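Local coordinates for phosphatase YwpJ (Bacillus subtilis, PDB 1NRW), which dephosphorylates phosphorylated five- and six-carbon sugars and nucleoside monophosphates in vitro, and FMN to a lesser extent, as a magnesium-dependent phosphatase of the HAD-like superfamily, at residues G13-S18 with H278-M283; S246-A251 with S266-V271; K190-E193 with D197-L200. All coordinates share one frame; numbering follows the deposited sequence.

Contact 1 of 3, residues G13-S18 with H278-M283; sequences GTLLNS and HGVAHM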
ATOM      1  N   GLY A  13       1.608   8.862   1.009  1.00 10.57           N
ATOM      2  CA  GLY A  13       1.791   9.562   2.273  1.00 10.51           C
ATOM      3  C   GLY A  13       3.159   9.454   2.916  1.00 12.12           C
ATOM      4  O   GLY A  13       3.383   9.985   4.007  1.00 12.73           O
ATOM      5  N   THR A  14       4.082   8.782   2.237  1.00 11.40           N
ATOM      6  CA  THR A  14       5.423   8.581   2.772  1.00 10.48           C
ATOM      7  C   THR A  14       6.452   8.967   1.712  1.00 11.35           C
ATOM      8  O   THR A  14       6.981  10.084   1.748  1.00 11.89           O
ATOM      9  CB  THR A  14       5.566   7.105   3.225  1.00 10.69           C
ATOM     10  OG1 THR A  14       4.624   6.861   4.280  1.00 12.50           O
ATOM     11  CG2 THR A  14       6.973   6.798   3.739  1.00 11.92           C
ATOM     12  N   LEU A  15       6.734   8.070   0.767  1.00 10.98           N
ATOM     13  CA  LEU A  15       7.685   8.402  -0.294  1.00 11.54           C
ATOM     14  C   LEU A  15       7.073   9.481  -1.187  1.00 12.62           C
ATOM     15  O   LEU A  15       7.764  10.394  -1.650  1.00 13.63           O
ATOM     16  CB  LEU A  15       8.012   7.171  -1.149  1.00 12.26           C
ATOM     17  CG  LEU A  15       9.014   7.416  -2.287  1.00 11.52           C
ATOM     18  CD1 LEU A  15      10.378   7.776  -1.696  1.00 12.98           C
ATOM     19  CD2 LEU A  15       9.123   6.168  -3.162  1.00 13.25           C
ATOM     20  N   LEU A  16       5.773   9.370  -1.436  1.00 11.38           N
ATOM     21  CA  LEU A  16       5.093  10.349  -2.278  1.00 13.34           C
ATOM     22  C   LEU A  16       4.630  11.557  -1.480  1.00 13.26           C
ATOM     23  O   LEU A  16       4.178  11.419  -0.341  1.00 12.89           O
ATOM     24  CB  LEU A  16       3.875   9.711  -2.948  1.00 13.85           C
ATOM     25  CG  LEU A  16       4.171   8.496  -3.837  1.00 13.98           C
ATOM     26  CD1 LEU A  16       2.867   7.923  -4.360  1.00 14.30           C
ATOM     27  CD2 LEU A  16       5.078   8.894  -4.996  1.00 16.54           C
ATOM     28  N   ASN A  17       4.747  12.744  -2.072  1.00 12.35           N
ATOM     29  CA  ASN A  17       4.269  13.939  -1.399  1.00 12.55           C
ATOM     30  C   ASN A  17       2.774  14.069  -1.689  1.00 13.04           C
ATOM     31  O   ASN A  17       2.174  13.164  -2.284  1.00 13.11           O
ATOM     32  CB  ASN A  17       5.040  15.193  -1.851  1.00 14.42           C
ATOM     33  CG  ASN A  17       4.867  15.517  -3.325  1.00 12.19           C
ATOM     34  OD1 ASN A  17       3.991  14.989  -4.013  1.00 12.48           O
ATOM     35  ND2 ASN A  17       5.704  16.431  -3.814  1.00 14.92           N
ATOM     36  N   SER A  18       2.173  15.183  -1.283  1.00 12.79           N
ATOM     37  CA  SER A  18       0.740  15.387  -1.467  1.00 14.17           C
ATOM     38  C   SER A  18       0.297  15.564  -2.921  1.00 14.74           C
ATOM     39  O   SER A  18      -0.902  15.628  -3.210  1.00 15.30           O
ATOM     40  CB  SER A  18       0.262  16.564  -0.606  1.00 13.96           C
ATOM     41  OG  SER A  18       0.936  17.763  -0.944  1.00 17.16           O
ATOM     42  N   HIS A 278       9.930  16.126   2.658  1.00 15.34           N
ATOM     43  CA  HIS A 278      10.928  15.102   2.355  1.00 13.85           C
ATOM     44  C   HIS A 278      11.346  14.265   3.557  1.00 13.73           C
ATOM     45  O   HIS A 278      12.538  14.011   3.766  1.00 14.02           O
ATOM     46  CB  HIS A 278      12.154  15.760   1.711  1.00 14.87           C
ATOM     47  CG  HIS A 278      11.800  16.792   0.688  1.00 16.77           C
ATOM     48  ND1 HIS A 278      12.145  18.122   0.818  1.00 21.33           N
ATOM     49  CD2 HIS A 278      11.065  16.704  -0.444  1.00 16.43           C
ATOM     50  CE1 HIS A 278      11.632  18.808  -0.188  1.00 17.81           C
ATOM     51  NE2 HIS A 278      10.972  17.972  -0.969  1.00 22.43           N
ATOM     52  N   GLY A 279      10.356  13.818   4.324  1.00 13.22           N
ATOM     53  CA  GLY A 279      10.625  13.003   5.499  1.00 14.13           C
ATOM     54  C   GLY A 279      11.458  11.765   5.215  1.00 13.24           C
ATOM     55  O   GLY A 279      12.303  11.376   6.021  1.00 13.92           O
ATOM     56  N   VAL A 280      11.229  11.125   4.074  1.00 12.56           N
ATOM     57  CA  VAL A 280      12.004   9.935   3.750  1.00 13.68           C
ATOM     58  C   VAL A 280      13.486  10.293   3.615  1.00 14.46           C
ATOM     59  O   VAL A 280      14.349   9.588   4.146  1.00 14.70           O
ATOM     60  CB  VAL A 280      11.482   9.262   2.457  1.00 12.30           C
ATOM     61  CG1 VAL A 280      12.408   8.136   2.047  1.00 12.78           C
ATOM     62  CG2 VAL A 280      10.072   8.707   2.707  1.00 13.34           C
ATOM     63  N   ALA A 281      13.786  11.387   2.920  1.00 13.54           N
ATOM     64  CA  ALA A 281      15.176  11.813   2.773  1.00 14.43           C
ATOM     65  C   ALA A 281      15.759  12.173   4.150  1.00 14.27           C
ATOM     66  O   ALA A 281      16.892  11.799   4.472  1.00 15.00           O
ATOM     67  CB  ALA A 281      15.268  13.012   1.834  1.00 13.80           C
ATOM     68  N   HIS A 282      14.981  12.887   4.965  1.00 14.44           N
ATOM     69  CA  HIS A 282      15.443  13.271   6.301  1.00 14.86           C
ATOM     70  C   HIS A 282      15.797  12.035   7.118  1.00 17.12           C
ATOM     71  O   HIS A 282      16.816  12.008   7.808  1.00 17.25           O
ATOM     72  CB  HIS A 282      14.378  14.098   7.039  1.00 15.15           C
ATOM     73  CG  HIS A 282      14.705  14.347   8.481  1.00 16.53           C
ATOM     74  ND1 HIS A 282      14.331  13.486   9.489  1.00 16.49           N
ATOM     75  CD2 HIS A 282      15.413  15.338   9.078  1.00 16.98           C
ATOM     76  CE1 HIS A 282      14.793  13.933  10.645  1.00 16.10           C
ATOM     77  NE2 HIS A 282      15.452  15.056  10.423  1.00 17.17           N
HETATM   78  N   MSE A 283      14.957  11.008   7.042  1.00 16.25           N
HETATM   79  CA  MSE A 283      15.227   9.782   7.779  1.00 17.14           C
HETATM   80  C   MSE A 283      16.545   9.160   7.315  1.00 17.13           C
HETATM   81  O   MSE A 283      17.372   8.752   8.126  1.00 15.51           O
HETATM   82  CB  MSE A 283      14.102   8.775   7.573  1.00 18.77           C
HETATM   83  CG  MSE A 283      14.428   7.408   8.138  1.00 20.08           C
HETATM   84 SE   MSE A 283      13.251   6.074   7.429  1.00 30.45          SE
HETATM   85  CE  MSE A 283      13.751   6.213   5.571  1.00 19.85           C
TER
HETATM   86  O   HOH W   1       8.823  12.078   2.108  1.00 13.68           O
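Val280 makes the direct contacts through both methyls, CG2 against Thr14 and the Leu15 backbone, CG1 against the end of Leu15. Van der Waals packing sets Val280 CG2 on the Thr14 carbonyl, 3.5 Å from Thr14 O, and 3.8 Å from Leu15 CA. The apolar touches are Val280 CG2 to Thr14 CG2 at 3.8 Å, the side chains crossing at about a right angle, and a looser one, Val280 CG1 to Leu15 CD1 at 4.3 Å. CG1 is anti to the backbone N (chi1 173°); the Leu15 side chain starts away from the helix 279-286 and its end returns.

The polar part is carried by one water. It donates to Thr14 O at 2.7 Å and accepts from Val280 N at 3.2 Å, so the Thr14 carbonyl and the amide of Val280, in the first turn of the helix 279-286, are bridged. Thr14 closes the DxDGT motif of HAD phosphatases, whose Asp10 is the nucleophile by similarity. Its OG1 is hydrogen-bonded to Asp240, a calcium ligand in this crystal, making Thr14 a second-shell residue.

Ile9 of the strand 6-10 touches Thr14, Leu15 and Val280 alike, while Phe55 of the helix 48-55 packs on Leu15 and Asn26 of the helix 24-35 on Val280.

Contact 2 of 3, residues S246-A251 with S266-V271; sequences SMLEAA and SIADAV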
ATOM      1  N   SER A 246       2.220  -3.139  10.968  1.00 16.20           N
ATOM      2  CA  SER A 246       2.940  -4.404  11.033  1.00 17.82           C
ATOM      3  C   SER A 246       4.386  -4.336  10.558  1.00 17.03           C
ATOM      4  O   SER A 246       5.233  -5.065  11.079  1.00 17.45           O
ATOM      5  CB  SER A 246       2.191  -5.499  10.257  1.00 16.57           C
ATOM      6  OG  SER A 246       2.139  -5.236   8.865  1.00 17.63           O
HETATM    7  N   MSE A 247       4.703  -3.477   9.590  1.00 16.65           N
HETATM    8  CA  MSE A 247       6.092  -3.444   9.158  1.00 17.24           C
HETATM    9  C   MSE A 247       6.965  -2.618  10.100  1.00 16.62           C
HETATM   10  O   MSE A 247       8.147  -2.912  10.251  1.00 16.30           O
HETATM   11  CB  MSE A 247       6.236  -3.004   7.692  1.00 21.34           C
HETATM   12  CG  MSE A 247       6.165  -1.539   7.393  1.00 22.89           C
HETATM   13 SE   MSE A 247       6.658  -1.302   5.514  1.00 33.54          SE
HETATM   14  CE  MSE A 247       5.892   0.457   5.281  1.00 22.78           C
ATOM     15  N   LEU A 248       6.394  -1.604  10.752  1.00 16.46           N
ATOM     16  CA  LEU A 248       7.178  -0.841  11.722  1.00 17.52           C
ATOM     17  C   LEU A 248       7.473  -1.786  12.885  1.00 18.84           C
ATOM     18  O   LEU A 248       8.576  -1.787  13.436  1.00 19.05           O
ATOM     19  CB  LEU A 248       6.411   0.375  12.247  1.00 15.67           C
ATOM     20  CG  LEU A 248       6.642   1.701  11.515  1.00 15.59           C
ATOM     21  CD1 LEU A 248       6.024   1.632  10.118  1.00 16.31           C
ATOM     22  CD2 LEU A 248       6.030   2.847  12.322  1.00 17.67           C
ATOM     23  N   GLU A 249       6.484  -2.596  13.249  1.00 20.05           N
ATOM     24  CA  GLU A 249       6.649  -3.549  14.345  1.00 21.36           C
ATOM     25  C   GLU A 249       7.687  -4.612  13.993  1.00 20.91           C
ATOM     26  O   GLU A 249       8.491  -5.012  14.837  1.00 23.12           O
ATOM     27  CB  GLU A 249       5.312  -4.224  14.668  1.00 23.57           C
ATOM     28  CG  GLU A 249       4.211  -3.263  15.086  1.00 27.96           C
ATOM     29  CD  GLU A 249       2.887  -3.964  15.356  1.00 33.12           C
ATOM     30  OE1 GLU A 249       2.459  -4.783  14.515  1.00 35.53           O
ATOM     31  OE2 GLU A 249       2.271  -3.688  16.407  1.00 33.99           O
ATOM     32  N   ALA A 250       7.681  -5.058  12.741  1.00 19.81           N
ATOM     33  CA  ALA A 250       8.620  -6.081  12.296  1.00 20.01           C
ATOM     34  C   ALA A 250      10.058  -5.580  12.190  1.00 20.59           C
ATOM     35  O   ALA A 250      10.996  -6.306  12.524  1.00 20.70           O
ATOM     36  CB  ALA A 250       8.170  -6.649  10.953  1.00 20.60           C
ATOM     37  N   ALA A 251      10.230  -4.342  11.734  1.00 17.81           N
ATOM     38  CA  ALA A 251      11.560  -3.758  11.557  1.00 19.18           C
ATOM     39  C   ALA A 251      12.303  -3.485  12.863  1.00 18.27           C
ATOM     40  O   ALA A 251      11.691  -3.275  13.908  1.00 19.09           O
ATOM     41  CB  ALA A 251      11.457  -2.459  10.757  1.00 17.79           C
ATOM     42  N   SER A 266       2.747   6.672  17.716  1.00 21.62           N
ATOM     43  CA  SER A 266       2.837   6.061  19.039  1.00 22.73           C
ATOM     44  C   SER A 266       3.766   4.851  19.128  1.00 22.84           C
ATOM     45  O   SER A 266       4.540   4.728  20.080  1.00 24.25           O
ATOM     46  CB  SER A 266       1.439   5.667  19.520  1.00 25.36           C
ATOM     47  OG  SER A 266       1.497   5.011  20.775  1.00 31.07           O
ATOM     48  N   ILE A 267       3.705   3.962  18.142  1.00 21.11           N
ATOM     49  CA  ILE A 267       4.542   2.764  18.168  1.00 22.28           C
ATOM     50  C   ILE A 267       5.927   2.948  17.561  1.00 20.98           C
ATOM     51  O   ILE A 267       6.776   2.064  17.677  1.00 21.90           O
ATOM     52  CB  ILE A 267       3.863   1.590  17.432  1.00 24.41           C
ATOM     53  CG1 ILE A 267       3.778   1.900  15.936  1.00 26.04           C
ATOM     54  CG2 ILE A 267       2.476   1.345  18.014  1.00 26.24           C
ATOM     55  CD1 ILE A 267       3.342   0.728  15.090  1.00 29.79           C
ATOM     56  N   ALA A 268       6.158   4.088  16.918  1.00 19.88           N
ATOM     57  CA  ALA A 268       7.445   4.349  16.275  1.00 18.01           C
ATOM     58  C   ALA A 268       8.595   4.608  17.242  1.00 18.32           C
ATOM     59  O   ALA A 268       8.394   5.107  18.349  1.00 17.60           O
ATOM     60  CB  ALA A 268       7.312   5.523  15.312  1.00 17.50           C
ATOM     61  N   ASP A 269       9.799   4.259  16.799  1.00 17.22           N
ATOM     62  CA  ASP A 269      11.025   4.450  17.574  1.00 18.71           C
ATOM     63  C   ASP A 269      11.629   5.806  17.211  1.00 18.88           C
ATOM     64  O   ASP A 269      12.457   6.353  17.944  1.00 17.79           O
ATOM     65  CB  ASP A 269      12.033   3.353  17.235  1.00 20.95           C
ATOM     66  CG  ASP A 269      11.472   1.964  17.445  1.00 24.43           C
ATOM     67  OD1 ASP A 269      11.210   1.604  18.612  1.00 25.39           O
ATOM     68  OD2 ASP A 269      11.288   1.233  16.447  1.00 22.45           O
ATOM     69  N   ALA A 270      11.216   6.330  16.062  1.00 16.33           N
ATOM     70  CA  ALA A 270      11.704   7.610  15.569  1.00 15.25           C
ATOM     71  C   ALA A 270      10.609   8.263  14.735  1.00 16.25           C
ATOM     72  O   ALA A 270       9.733   7.577  14.204  1.00 14.74           O
ATOM     73  CB  ALA A 270      12.965   7.402  14.720  1.00 14.85           C
ATOM     74  N   VAL A 271      10.649   9.588  14.641  1.00 14.17           N
ATOM     75  CA  VAL A 271       9.660  10.325  13.863  1.00 15.92           C
ATOM     76  C   VAL A 271      10.414  11.278  12.956  1.00 15.51           C
ATOM     77  O   VAL A 271      11.349  11.956  13.393  1.00 17.18           O
ATOM     78  CB  VAL A 271       8.707  11.143  14.771  1.00 16.42           C
ATOM     79  CG1 VAL A 271       7.638  11.832  13.927  1.00 18.42           C
ATOM     80  CG2 VAL A 271       8.058  10.226  15.803  1.00 17.25           C
TER
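Ile267, in the last turn of the helix 262-267, pushes its CD1 methyl against the helix 245-250 and touches two consecutive residues there. Ile267 CD1 is 4.2 Å from Leu248 CB and 4.1 Å from Glu249 CG, so the methyl rests on the CB of one and the CG of the other. Its reach follows from the torsions: CG1 stands between the backbone N and the carbonyl carbon (chi1 67°), and the chain then runs extended to CD1 (chi2 170°). The contact with Glu249 uses the aliphatic part of that residue, whose chain continues extended past CG to a carboxylate whose OE2 makes a long, weak ion pair with Lys245.

Ala268 is the first residue to leave helical geometry, with psi at 151°. Ala268 CA lies 6.9 Å from Leu248 CA, and Ala268 CB meets Leu248 CD2 at 4.2 Å. Leu248 is therefore touched at two levels, at CB by Ile267 and at a terminal methyl by Ala268.

At Asp269 the chain turns to a different partner: OD2 accepts a hydrogen bond from Gly254 N, and backbone bonds from Asp269 and Ala270 to Gly254 continue the link. Ala270 also bonds to Ala256, so the contact packs a helix against the chain leading into 270-271, the edge strand of the eight-stranded sheet of the HAD core.

All three contacts between the segments are carbon to carbon, and their shared buried surface is 166 Å². The chemistry is thus modest dispersion and hydrophobic packing between the helix 245-250 and the end of the helix 262-267 with the residue that follows it, direction-specific bonding being left to Asp269 and the strand 270-271.

Contact 3 of 3, residues K190-E193 with D197-L200; sequences KRYE and DLTL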
ATOM      1  N   LYS A 190     -15.959  -4.994  11.797  1.00 25.19           N
ATOM      2  CA  LYS A 190     -16.463  -5.991  12.743  1.00 27.45           C
ATOM      3  C   LYS A 190     -16.581  -7.375  12.114  1.00 26.00           C
ATOM      4  O   LYS A 190     -16.341  -8.394  12.766  1.00 24.75           O
ATOM      5  CB  LYS A 190     -17.842  -5.585  13.272  1.00 29.85           C
ATOM      6  CG  LYS A 190     -17.867  -4.324  14.110  1.00 36.30           C
ATOM      7  CD  LYS A 190     -19.287  -4.022  14.573  1.00 40.48           C
ATOM      8  CE  LYS A 190     -19.361  -2.707  15.338  1.00 43.41           C
ATOM      9  NZ  LYS A 190     -20.758  -2.383  15.746  1.00 45.02           N
ATOM     10  N   ARG A 191     -16.956  -7.401  10.841  1.00 25.12           N
ATOM     11  CA  ARG A 191     -17.136  -8.652  10.120  1.00 24.85           C
ATOM     12  C   ARG A 191     -15.858  -9.455   9.897  1.00 25.01           C
ATOM     13  O   ARG A 191     -15.887 -10.683   9.932  1.00 25.31           O
ATOM     14  CB  ARG A 191     -17.804  -8.369   8.769  1.00 25.33           C
ATOM     15  CG  ARG A 191     -18.160  -9.610   7.962  1.00 25.45           C
ATOM     16  CD  ARG A 191     -18.807  -9.225   6.636  1.00 28.02           C
ATOM     17  NE  ARG A 191     -19.141 -10.391   5.821  1.00 30.07           N
ATOM     18  CZ  ARG A 191     -20.169 -11.200   6.055  1.00 31.70           C
ATOM     19  NH1 ARG A 191     -20.976 -10.970   7.081  1.00 32.64           N
ATOM     20  NH2 ARG A 191     -20.389 -12.242   5.263  1.00 31.85           N
ATOM     21  N   TYR A 192     -14.735  -8.770   9.690  1.00 24.14           N
ATOM     22  CA  TYR A 192     -13.476  -9.459   9.417  1.00 24.76           C
ATOM     23  C   TYR A 192     -12.364  -9.322  10.452  1.00 24.19           C
ATOM     24  O   TYR A 192     -11.329  -9.977  10.331  1.00 25.26           O
ATOM     25  CB  TYR A 192     -12.947  -9.002   8.056  1.00 23.27           C
ATOM     26  CG  TYR A 192     -13.906  -9.292   6.928  1.00 24.65           C
ATOM     27  CD1 TYR A 192     -14.111 -10.597   6.485  1.00 24.85           C
ATOM     28  CD2 TYR A 192     -14.644  -8.269   6.334  1.00 23.78           C
ATOM     29  CE1 TYR A 192     -15.032 -10.880   5.478  1.00 25.95           C
ATOM     30  CE2 TYR A 192     -15.568  -8.542   5.326  1.00 24.28           C
ATOM     31  CZ  TYR A 192     -15.756  -9.850   4.905  1.00 25.39           C
ATOM     32  OH  TYR A 192     -16.666 -10.133   3.913  1.00 26.73           O
ATOM     33  N   GLU A 193     -12.570  -8.498  11.472  1.00 25.32           N
ATOM     34  CA  GLU A 193     -11.525  -8.297  12.467  1.00 26.17           C
ATOM     35  C   GLU A 193     -11.103  -9.570  13.206  1.00 27.69           C
ATOM     36  O   GLU A 193      -9.988  -9.644  13.721  1.00 26.65           O
ATOM     37  CB  GLU A 193     -11.943  -7.207  13.465  1.00 27.71           C
ATOM     38  CG  GLU A 193     -13.027  -7.594  14.456  1.00 30.44           C
ATOM     39  CD  GLU A 193     -13.454  -6.418  15.325  1.00 32.43           C
ATOM     40  OE1 GLU A 193     -12.612  -5.530  15.574  1.00 32.55           O
ATOM     41  OE2 GLU A 193     -14.623  -6.383  15.767  1.00 34.70           O
ATOM     42  N   ASP A 197      -8.061 -16.290   8.969  1.00 26.42           N
ATOM     43  CA  ASP A 197      -7.509 -16.649   7.669  1.00 23.83           C
ATOM     44  C   ASP A 197      -7.241 -15.401   6.827  1.00 22.48           C
ATOM     45  O   ASP A 197      -6.819 -15.500   5.678  1.00 22.96           O
ATOM     46  CB  ASP A 197      -8.475 -17.575   6.920  1.00 25.51           C
ATOM     47  CG  ASP A 197      -9.831 -16.934   6.672  1.00 26.11           C
ATOM     48  OD1 ASP A 197     -10.401 -16.357   7.621  1.00 26.75           O
ATOM     49  OD2 ASP A 197     -10.332 -17.011   5.530  1.00 26.89           O
ATOM     50  N   LEU A 198      -7.470 -14.230   7.411  1.00 19.74           N
ATOM     51  CA  LEU A 198      -7.277 -12.975   6.690  1.00 20.09           C
ATOM     52  C   LEU A 198      -6.498 -11.924   7.465  1.00 19.82           C
ATOM     53  O   LEU A 198      -6.342 -12.014   8.684  1.00 19.44           O
ATOM     54  CB  LEU A 198      -8.639 -12.378   6.328  1.00 18.20           C
ATOM     55  CG  LEU A 198      -9.582 -13.196   5.445  1.00 19.61           C
ATOM     56  CD1 LEU A 198     -10.949 -12.511   5.387  1.00 20.23           C
ATOM     57  CD2 LEU A 198      -8.982 -13.346   4.054  1.00 20.49           C
ATOM     58  N   THR A 199      -6.005 -10.928   6.732  1.00 18.79           N
ATOM     59  CA  THR A 199      -5.296  -9.794   7.313  1.00 16.99           C
ATOM     60  C   THR A 199      -6.210  -8.598   7.015  1.00 17.34           C
ATOM     61  O   THR A 199      -6.590  -8.374   5.862  1.00 16.48           O
ATOM     62  CB  THR A 199      -3.917  -9.557   6.648  1.00 15.66           C
ATOM     63  OG1 THR A 199      -3.009 -10.601   7.028  1.00 17.15           O
ATOM     64  CG2 THR A 199      -3.337  -8.217   7.086  1.00 17.12           C
ATOM     65  N   LEU A 200      -6.589  -7.861   8.054  1.00 14.86           N
ATOM     66  CA  LEU A 200      -7.458  -6.696   7.895  1.00 15.94           C
ATOM     67  C   LEU A 200      -6.725  -5.413   8.268  1.00 15.24           C
ATOM     68  O   LEU A 200      -6.218  -5.280   9.383  1.00 14.94           O
ATOM     69  CB  LEU A 200      -8.706  -6.835   8.778  1.00 16.15           C
ATOM     70  CG  LEU A 200      -9.575  -5.573   8.935  1.00 17.45           C
ATOM     71  CD1 LEU A 200     -10.196  -5.196   7.596  1.00 16.72           C
ATOM     72  CD2 LEU A 200     -10.667  -5.824   9.970  1.00 18.82           C
TER
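The backbones of Glu193 and Leu200 make the closest approach, with the CA atoms of Glu193 and Leu200 6.3 Å apart near the end of the helix 182-192, shortly before the chain returns as the strand 198-201. This is a tight helix-to-strand connection. The phi/psi values of Leu198, Thr199 and Leu200 are all extended, and Leu198 and Leu200 direct their CB atoms toward the helix while Thr199 points away from it.

Leu200 meets mainly main chain. With CG anti to the backbone N (chi1 168°), its CD2 methyl is carried to the junction of Tyr192 and Glu193, Leu200 CD2 lying 3.6 Å from Glu193 N and 3.9 Å from Tyr192 C. Leu200 CD2 also touches Glu193 CB at 4.0 Å; beyond CB, the Glu193 chain extends away.

Leu198 engages the Tyr192 ring instead. Leu198 CD1 comes within 3.9 Å of Tyr192 CD1, approaching the ring obliquely. Arg191 CG lies over one face of the Tyr192 ring, 3.8 Å above the plane and offset toward the rim. The phenol end is tied to the same neighbour: Arg191 NE donates to Tyr192 OH over 3.1 Å, an N-H...O angle of 147°, with the oxygen close to the guanidinium plane. An alanine in place of Tyr192 is likely to leave Leu198 CD1 and the Arg191 aliphatic chain without the ring they pack against, and Arg191 NE without this acceptor.

Arg191 also makes a cation-pi contact with Trp96, and Asp197 a salt bridge to Arg89. Ile93 and Arg89 of the helix 87-99 touch both Tyr192 and Leu198, while Leu210 of the strand 207-212 lies against Tyr192 and Leu200, so the Tyr192 side chain sits between the helix 87-99 and the six-stranded sheet.

How the contacts relate
Contacts 1 and 2 belong to the part of the chain built on the eight-stranded sheet that carries the metal site, and contact 3 to the part built on the six-stranded sheet. Contact 1 is nearest the metal: the Thr14 side chain is about 4 Å from the bound calcium ion, against about 9 Å for the Leu248 side chain of contact 2. Contacts 1 and 2 have centres 16 Å apart and follow one another through the strand 270-271 and the helix 279-286. Contact 3 has its centre 30 Å from that of contact 1 and 22 Å from that of contact 2, yet its Leu200 side chain is about 10 Å from that of the phosphate-binding Asn243.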